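Local coordinates for Mlr3007 protein (Mesorhizobium loti, PDB 3QQM), which probably catalyses pyridoxal-phosphate-dependent transamination of the branched-chain amino acids leucine, isoleucine and valine with 2-oxoglutarate, at residues Asp15-Ile19 against Ser43-Phe49; Arg32-His36 against Val179-Glu183. One frame throughout, in Å; residues are numbered along the deposited sequence.

Contact 1 (Asp15-Ile19 against Ser43-Phe49). With EDO (1,2-ethanediol), chain Q.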
ATOM      1  N   ASP A  15       2.140 -13.654  15.899  1.00 32.46           N
ATOM      2  CA  ASP A  15       0.998 -12.767  15.763  1.00 30.06           C
ATOM      3  C   ASP A  15       1.442 -11.645  14.823  1.00 27.74           C
ATOM      4  O   ASP A  15       2.608 -11.544  14.504  1.00 27.58           O
ATOM      5  CB  ASP A  15       0.620 -12.221  17.140  1.00 30.22           C
ATOM      6  CG  ASP A  15      -0.692 -11.499  17.154  1.00 29.37           C
ATOM      7  OD1 ASP A  15      -1.424 -11.498  16.142  1.00 28.55           O
ATOM      8  OD2 ASP A  15      -1.006 -10.945  18.205  1.00 29.95           O
ATOM      9  N   PHE A  16       0.533 -10.806  14.365  1.00 25.60           N
ATOM     10  CA  PHE A  16       0.928  -9.735  13.451  1.00 23.56           C
ATOM     11  C   PHE A  16       0.766  -8.341  14.078  1.00 22.21           C
ATOM     12  O   PHE A  16       0.196  -8.200  15.138  1.00 22.09           O
ATOM     13  CB  PHE A  16       0.126  -9.828  12.167  1.00 22.75           C
ATOM     14  CG  PHE A  16      -1.323  -9.717  12.381  1.00 22.59           C
ATOM     15  CD1 PHE A  16      -1.929  -8.470  12.449  1.00 21.16           C
ATOM     16  CD2 PHE A  16      -2.104 -10.865  12.545  1.00 22.76           C
ATOM     17  CE1 PHE A  16      -3.275  -8.366  12.676  1.00 21.82           C
ATOM     18  CE2 PHE A  16      -3.462 -10.769  12.758  1.00 22.42           C
ATOM     19  CZ  PHE A  16      -4.057  -9.533  12.817  1.00 22.17           C
ATOM     20  N   GLU A  17       1.291  -7.339  13.394  1.00 20.58           N
ATOM     21  CA  GLU A  17       1.210  -5.970  13.814  1.00 20.12           C
ATOM     22  C   GLU A  17       0.540  -5.177  12.718  1.00 18.70           C
ATOM     23  O   GLU A  17       0.529  -5.598  11.566  1.00 17.81           O
ATOM     24  CB  GLU A  17       2.611  -5.383  14.050  1.00 20.26           C
ATOM     25  CG  GLU A  17       3.394  -6.119  15.112  1.00 22.30           C
ATOM     26  CD  GLU A  17       4.805  -5.578  15.334  1.00 23.90           C
ATOM     27  OE1 GLU A  17       5.137  -4.496  14.832  1.00 24.63           O
ATOM     28  OE2 GLU A  17       5.572  -6.241  16.043  1.00 25.73           O
ATOM     29  N   LEU A  18      -0.075  -4.062  13.088  1.00 17.70           N
ATOM     30  CA  LEU A  18      -0.680  -3.165  12.109  1.00 17.04           C
ATOM     31  C   LEU A  18       0.406  -2.185  11.709  1.00 16.63           C
ATOM     32  O   LEU A  18       1.196  -1.748  12.546  1.00 16.48           O
ATOM     33  CB  LEU A  18      -1.901  -2.441  12.678  1.00 16.88           C
ATOM     34  CG  LEU A  18      -3.072  -3.392  12.922  1.00 17.30           C
ATOM     35  CD1 LEU A  18      -4.200  -2.723  13.701  1.00 17.31           C
ATOM     36  CD2 LEU A  18      -3.585  -3.958  11.569  1.00 16.79           C
ATOM     37  N   ILE A  19       0.420  -1.832  10.437  1.00 16.19           N
ATOM     38  CA  ILE A  19       1.426  -0.963   9.876  1.00 16.04           C
ATOM     39  C   ILE A  19       0.849   0.188   9.040  1.00 15.26           C
ATOM     40  O   ILE A  19      -0.183   0.047   8.363  1.00 15.03           O
ATOM     41  CB  ILE A  19       2.346  -1.822   8.951  1.00 16.48           C
ATOM     42  CG1 ILE A  19       3.027  -2.940   9.752  1.00 17.96           C
ATOM     43  CG2 ILE A  19       3.407  -0.977   8.241  1.00 16.24           C
ATOM     44  CD1 ILE A  19       3.913  -2.419  10.862  1.00 19.70           C
ATOM     45  N   SER A  43      -8.874  -0.497  11.981  1.00 15.18           N
ATOM     46  CA  SER A  43      -8.399  -1.873  12.020  1.00 15.47           C
ATOM     47  C   SER A  43      -8.107  -2.333  13.443  1.00 15.77           C
ATOM     48  O   SER A  43      -8.470  -3.429  13.809  1.00 16.44           O
ATOM     49  CB  SER A  43      -7.156  -2.050  11.146  1.00 14.99           C
ATOM     50  OG  SER A  43      -7.441  -1.748   9.815  1.00 15.01           O
ATOM     51  N   ALA A  44      -7.494  -1.485  14.254  1.00 15.85           N
ATOM     52  CA  ALA A  44      -7.178  -1.876  15.618  1.00 16.43           C
ATOM     53  C   ALA A  44      -8.490  -2.222  16.352  1.00 17.35           C
ATOM     54  O   ALA A  44      -8.573  -3.214  17.099  1.00 17.50           O
ATOM     55  CB  ALA A  44      -6.420  -0.800  16.329  1.00 15.80           C
ATOM     56  N   ALA A  45      -9.514  -1.420  16.097  1.00 17.68           N
ATOM     57  CA  ALA A  45     -10.800  -1.634  16.687  1.00 18.69           C
ATOM     58  C   ALA A  45     -11.423  -2.952  16.196  1.00 19.13           C
ATOM     59  O   ALA A  45     -11.940  -3.704  16.994  1.00 19.47           O
ATOM     60  CB  ALA A  45     -11.723  -0.463  16.392  1.00 18.73           C
ATOM     61  N   GLU A  46     -11.372  -3.228  14.899  1.00 19.21           N
ATOM     62  CA  GLU A  46     -11.965  -4.471  14.377  1.00 20.10           C
ATOM     63  C   GLU A  46     -11.213  -5.744  14.737  1.00 19.88           C
ATOM     64  O   GLU A  46     -11.818  -6.823  14.842  1.00 20.31           O
ATOM     65  CB  GLU A  46     -12.005  -4.462  12.861  1.00 20.15           C
ATOM     66  CG  GLU A  46     -12.806  -3.408  12.226  1.00 22.76           C
ATOM     67  CD  GLU A  46     -12.660  -3.449  10.705  1.00 26.22           C
ATOM     68  OE1 GLU A  46     -12.878  -4.562  10.103  1.00 27.82           O
ATOM     69  OE2 GLU A  46     -12.342  -2.363  10.131  1.00 28.09           O
ATOM     70  N   LEU A  47      -9.901  -5.629  14.868  1.00 19.20           N
ATOM     71  CA  LEU A  47      -9.054  -6.790  15.116  1.00 19.44           C
ATOM     72  C   LEU A  47      -8.736  -7.072  16.578  1.00 19.82           C
ATOM     73  O   LEU A  47      -8.104  -8.068  16.876  1.00 20.31           O
ATOM     74  CB  LEU A  47      -7.754  -6.656  14.292  1.00 18.77           C
ATOM     75  CG  LEU A  47      -7.965  -6.672  12.779  1.00 18.30           C
ATOM     76  CD1 LEU A  47      -6.668  -6.401  12.041  1.00 17.69           C
ATOM     77  CD2 LEU A  47      -8.586  -8.019  12.311  1.00 17.65           C
ATOM     78  N   GLY A  48      -9.155  -6.189  17.475  1.00 20.25           N
ATOM     79  CA  GLY A  48      -8.924  -6.362  18.904  1.00 20.88           C
ATOM     80  C   GLY A  48      -7.577  -5.871  19.390  1.00 20.95           C
ATOM     81  O   GLY A  48      -7.034  -6.393  20.335  1.00 21.77           O
ATOM     82  N   PHE A  49      -7.009  -4.893  18.726  1.00 20.64           N
ATOM     83  CA  PHE A  49      -5.716  -4.342  19.158  1.00 20.90           C
ATOM     84  C   PHE A  49      -5.882  -3.215  20.190  1.00 21.52           C
ATOM     85  O   PHE A  49      -6.718  -2.342  20.016  1.00 21.52           O
ATOM     86  CB  PHE A  49      -4.941  -3.803  17.954  1.00 19.87           C
ATOM     87  CG  PHE A  49      -4.172  -4.828  17.217  1.00 19.38           C
ATOM     88  CD1 PHE A  49      -4.788  -5.963  16.715  1.00 20.09           C
ATOM     89  CD2 PHE A  49      -2.834  -4.626  16.948  1.00 19.28           C
ATOM     90  CE1 PHE A  49      -4.060  -6.922  16.015  1.00 20.37           C
ATOM     91  CE2 PHE A  49      -2.096  -5.564  16.236  1.00 19.43           C
ATOM     92  CZ  PHE A  49      -2.709  -6.713  15.761  1.00 19.67           C
TER
HETATM   93  C1  EDO Q 265       5.579  -3.016  18.724  1.00 17.64           C
HETATM   94  O1  EDO Q 265       6.410  -4.131  18.405  1.00 18.75           O
HETATM   95  C2  EDO Q 265       5.206  -2.222  17.467  1.00 17.92           C
HETATM   96  O2  EDO Q 265       6.230  -2.225  16.471  1.00 17.66           O
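L18 lays CD1 over one face of the F49 ring, a CH-pi contact with CD1 4.2 Å from the ring centroid and 18° off the ring normal. The same methyl reaches the helix backbone and lies 3.6 Å from A44 N. Its sister CD2 meets L47 CD1 at 4.0 Å. L18 CG sits anti to its carbonyl carbon (chi1 -69°), which turns the branched end to the last turn of helix 33-47. The F16 and F49 planes are 30° apart and slid past each other, so there is little ring overlap, and F16 CE1 comes to 3.5 Å from F49 CZ. L47 CD1 meets the F16 ring at its edge. The carbonyl F16 O lies at the edge of the F49 ring, 3.3 Å from F49 CZ. An alanine in place of F49 would probably leave L18 CD1 without its aromatic face and open a gap beside F16. E17 OE1 accepts a hydrogen bond from O2 of an ethanediol molecule, probably from the crystallisation liquor. S43 OG is hydrogen-bonded to H117 ND1. G48, with positive phi, is the first residue past the helix. This is helix-on-sheet packing in the small N-terminal domain of class-IV aminotransferases, against its antiparallel sheet.

Contact 2 (Arg32-His36 against Val179-Glu183)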
ATOM      1  N   ARG A  32      -1.898  12.806   3.793  1.00 18.03           N
ATOM      2  CA  ARG A  32      -3.066  11.944   3.986  1.00 17.81           C
ATOM      3  C   ARG A  32      -3.119  11.359   5.409  1.00 17.24           C
ATOM      4  O   ARG A  32      -3.605  10.256   5.621  1.00 16.22           O
ATOM      5  CB  ARG A  32      -3.091  10.823   2.920  1.00 17.40           C
ATOM      6  CG  ARG A  32      -3.448  11.313   1.536  1.00 17.93           C
ATOM      7  CD  ARG A  32      -3.324  10.199   0.487  1.00 17.99           C
ATOM      8  NE  ARG A  32      -1.932   9.982   0.125  1.00 17.64           N
ATOM      9  CZ  ARG A  32      -1.299  10.698  -0.800  1.00 18.28           C
ATOM     10  NH1 ARG A  32      -1.951  11.644  -1.487  1.00 17.30           N
ATOM     11  NH2 ARG A  32      -0.021  10.455  -1.056  1.00 18.43           N
ATOM     12  N   PHE A  33      -2.643  12.155   6.368  1.00 17.42           N
ATOM     13  CA  PHE A  33      -2.559  11.755   7.763  1.00 17.31           C
ATOM     14  C   PHE A  33      -3.857  11.226   8.313  1.00 16.92           C
ATOM     15  O   PHE A  33      -3.879  10.154   8.869  1.00 16.43           O
ATOM     16  CB  PHE A  33      -2.031  12.927   8.615  1.00 17.85           C
ATOM     17  CG  PHE A  33      -1.618  12.552  10.040  1.00 17.89           C
ATOM     18  CD1 PHE A  33      -1.161  11.270  10.359  1.00 17.23           C
ATOM     19  CD2 PHE A  33      -1.439  13.559  10.987  1.00 18.29           C
ATOM     20  CE1 PHE A  33      -0.709  10.978  11.649  1.00 17.36           C
ATOM     21  CE2 PHE A  33      -0.963  13.269  12.269  1.00 18.14           C
ATOM     22  CZ  PHE A  33      -0.606  11.986  12.595  1.00 17.79           C
ATOM     23  N   ASP A  34      -4.944  11.946   8.122  1.00 17.37           N
ATOM     24  CA  ASP A  34      -6.212  11.489   8.667  1.00 17.77           C
ATOM     25  C   ASP A  34      -6.657  10.156   8.038  1.00 16.97           C
ATOM     26  O   ASP A  34      -7.166   9.296   8.736  1.00 16.95           O
ATOM     27  CB  ASP A  34      -7.293  12.571   8.607  1.00 18.65           C
ATOM     28  CG  ASP A  34      -7.519  13.105   7.229  1.00 20.49           C
ATOM     29  OD1 ASP A  34      -6.861  12.621   6.274  1.00 22.88           O
ATOM     30  OD2 ASP A  34      -8.354  14.024   7.105  1.00 22.40           O
ATOM     31  N   ARG A  35      -6.446   9.977   6.753  1.00 16.17           N
ATOM     32  CA  ARG A  35      -6.803   8.718   6.153  1.00 15.93           C
ATOM     33  C   ARG A  35      -5.997   7.583   6.809  1.00 15.33           C
ATOM     34  O   ARG A  35      -6.568   6.564   7.116  1.00 14.83           O
ATOM     35  CB  ARG A  35      -6.618   8.724   4.646  1.00 15.89           C
ATOM     36  CG  ARG A  35      -7.593   9.669   3.908  1.00 16.85           C
ATOM     37  CD  ARG A  35      -7.536   9.456   2.405  1.00 17.45           C
ATOM     38  NE  ARG A  35      -8.496  10.289   1.702  1.00 19.11           N
ATOM     39  CZ  ARG A  35      -9.777   9.961   1.483  1.00 20.15           C
ATOM     40  NH1 ARG A  35     -10.278   8.825   1.948  1.00 19.47           N
ATOM     41  NH2 ARG A  35     -10.577  10.804   0.827  1.00 21.45           N
ATOM     42  N   HIS A  36      -4.694   7.799   7.059  1.00 14.85           N
ATOM     43  CA  HIS A  36      -3.840   6.771   7.684  1.00 14.30           C
ATOM     44  C   HIS A  36      -4.308   6.390   9.079  1.00 14.26           C
ATOM     45  O   HIS A  36      -4.362   5.215   9.404  1.00 14.07           O
ATOM     46  CB  HIS A  36      -2.358   7.186   7.737  1.00 14.12           C
ATOM     47  CG  HIS A  36      -1.685   7.173   6.399  1.00 14.78           C
ATOM     48  ND1 HIS A  36      -1.298   6.005   5.772  1.00 13.01           N
ATOM     49  CD2 HIS A  36      -1.331   8.181   5.565  1.00 14.23           C
ATOM     50  CE1 HIS A  36      -0.761   6.296   4.602  1.00 13.25           C
ATOM     51  NE2 HIS A  36      -0.769   7.608   4.453  1.00 13.54           N
ATOM     52  N   VAL A 179      -4.667   3.943   1.049  1.00 12.30           N
ATOM     53  CA  VAL A 179      -4.950   5.319   1.382  1.00 12.22           C
ATOM     54  C   VAL A 179      -4.867   6.242   0.141  1.00 12.15           C
ATOM     55  O   VAL A 179      -5.681   7.121  -0.012  1.00 12.05           O
ATOM     56  CB  VAL A 179      -4.018   5.767   2.520  1.00 12.55           C
ATOM     57  CG1 VAL A 179      -3.876   7.306   2.590  1.00 12.60           C
ATOM     58  CG2 VAL A 179      -4.506   5.146   3.858  1.00 11.63           C
ATOM     59  N   LEU A 180      -3.873   6.070  -0.712  1.00 11.87           N
ATOM     60  CA  LEU A 180      -3.843   6.865  -1.932  1.00 12.24           C
ATOM     61  C   LEU A 180      -5.094   6.448  -2.713  1.00 12.12           C
ATOM     62  O   LEU A 180      -5.860   7.282  -3.162  1.00 12.00           O
ATOM     63  CB  LEU A 180      -2.588   6.597  -2.755  1.00 12.02           C
ATOM     64  CG  LEU A 180      -2.576   7.253  -4.143  1.00 13.04           C
ATOM     65  CD1 LEU A 180      -2.542   8.798  -4.036  1.00 13.17           C
ATOM     66  CD2 LEU A 180      -1.432   6.772  -5.028  1.00 12.74           C
ATOM     67  N   ARG A 181      -5.310   5.143  -2.807  1.00 12.16           N
ATOM     68  CA  ARG A 181      -6.455   4.573  -3.520  1.00 12.92           C
ATOM     69  C   ARG A 181      -7.728   5.211  -3.050  1.00 13.40           C
ATOM     70  O   ARG A 181      -8.532   5.649  -3.852  1.00 14.16           O
ATOM     71  CB  ARG A 181      -6.539   3.071  -3.278  1.00 12.93           C
ATOM     72  CG  ARG A 181      -7.731   2.370  -3.914  1.00 13.21           C
ATOM     73  CD  ARG A 181      -7.736   0.902  -3.482  1.00 13.69           C
ATOM     74  NE  ARG A 181      -8.838   0.128  -4.055  1.00 12.93           N
ATOM     75  CZ  ARG A 181     -10.052   0.052  -3.544  1.00 12.87           C
ATOM     76  NH1 ARG A 181     -10.365   0.714  -2.430  1.00 12.91           N
ATOM     77  NH2 ARG A 181     -10.970  -0.693  -4.160  1.00 13.64           N
ATOM     78  N   ALA A 182      -7.910   5.270  -1.738  1.00 13.53           N
ATOM     79  CA  ALA A 182      -9.096   5.872  -1.174  1.00 13.78           C
ATOM     80  C   ALA A 182      -9.217   7.346  -1.574  1.00 14.41           C
ATOM     81  O   ALA A 182     -10.305   7.829  -1.871  1.00 15.00           O
ATOM     82  CB  ALA A 182      -9.063   5.750   0.341  1.00 13.51           C
ATOM     83  N   GLU A 183      -8.119   8.085  -1.543  1.00 14.78           N
ATOM     84  CA  GLU A 183      -8.213   9.494  -1.882  1.00 15.80           C
ATOM     85  C   GLU A 183      -8.630   9.681  -3.346  1.00 15.89           C
ATOM     86  O   GLU A 183      -9.424  10.564  -3.651  1.00 16.07           O
ATOM     87  CB  GLU A 183      -6.899  10.222  -1.620  1.00 16.35           C
ATOM     88  CG  GLU A 183      -6.995  11.780  -1.688  1.00 18.27           C
ATOM     89  CD  GLU A 183      -5.666  12.461  -1.362  1.00 21.41           C
ATOM     90  OE1 GLU A 183      -4.690  12.275  -2.120  1.00 22.44           O
ATOM     91  OE2 GLU A 183      -5.609  13.229  -0.364  1.00 24.17           O
TER
HETATM   92  O   HOH W   1      -7.582  13.182   1.429  1.00 33.12           O
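R32 and E183 cross at about a right angle where two helix N-terminal regions meet in the class-IV aminotransferase fold. R32 is the N-cap residue of helix 33-47, and V179 to E183 lie on helix 179-186. The guanidinium and carboxylate planes are 86° apart. R32 NH1 meets E183 OE1 from above the carboxylate plane, at 2.9 Å, in a salt bridge made through one N-H, with an N-H...O angle of 145°. OE1 itself lies near the guanidinium plane. The R32 chain bends at chi3 (-78°), turning its guanidinium edge toward E183. L180 CD1 lies over one face of that group, near the rim, and R32 NH2 is hydrogen-bonded to S211 O. R35 is extended instead from CG to NE. It lays a guanidinium face over the backbone of the second helix, with E183 CA 3.5 Å above the plane, and its NH2 pairs with D186. H36 and V179 also cross at about a right angle. V179 CG1 sits over the imidazole face, 3.9 Å from the ring centroid, and also packs against R32 CB. The imidazole is held at both nitrogens, ND1 by E20 and NE2 by S211. One water links R35 and E183: it accepts from R35 NE at 3.0 Å and donates to E183 OE2 at 2.7 Å.

How the contacts relate
Both contacts use helix 33-47. Contact 2 takes its N-terminal end and contact 1 its C-terminal end. Their centres are 18 Å apart, and their nearest atoms are about 7 Å apart without touching. Contact 1 packs the helix on strand 17-25. Contact 2 joins it to helix 179-186, with its two segments 143 residues apart along the chain. Of the two, contact 2 has the direct bonds to the cofactor. The pyridoxal phosphate is joined to the lysine at position 118, and its phosphate takes a hydrogen bond from V179 N and a weak one from L180 N. Contact 1 approaches that modified lysine through its neighbours: S43 OG is hydrogen-bonded to H117 ND1, and E17 N to S120 OG.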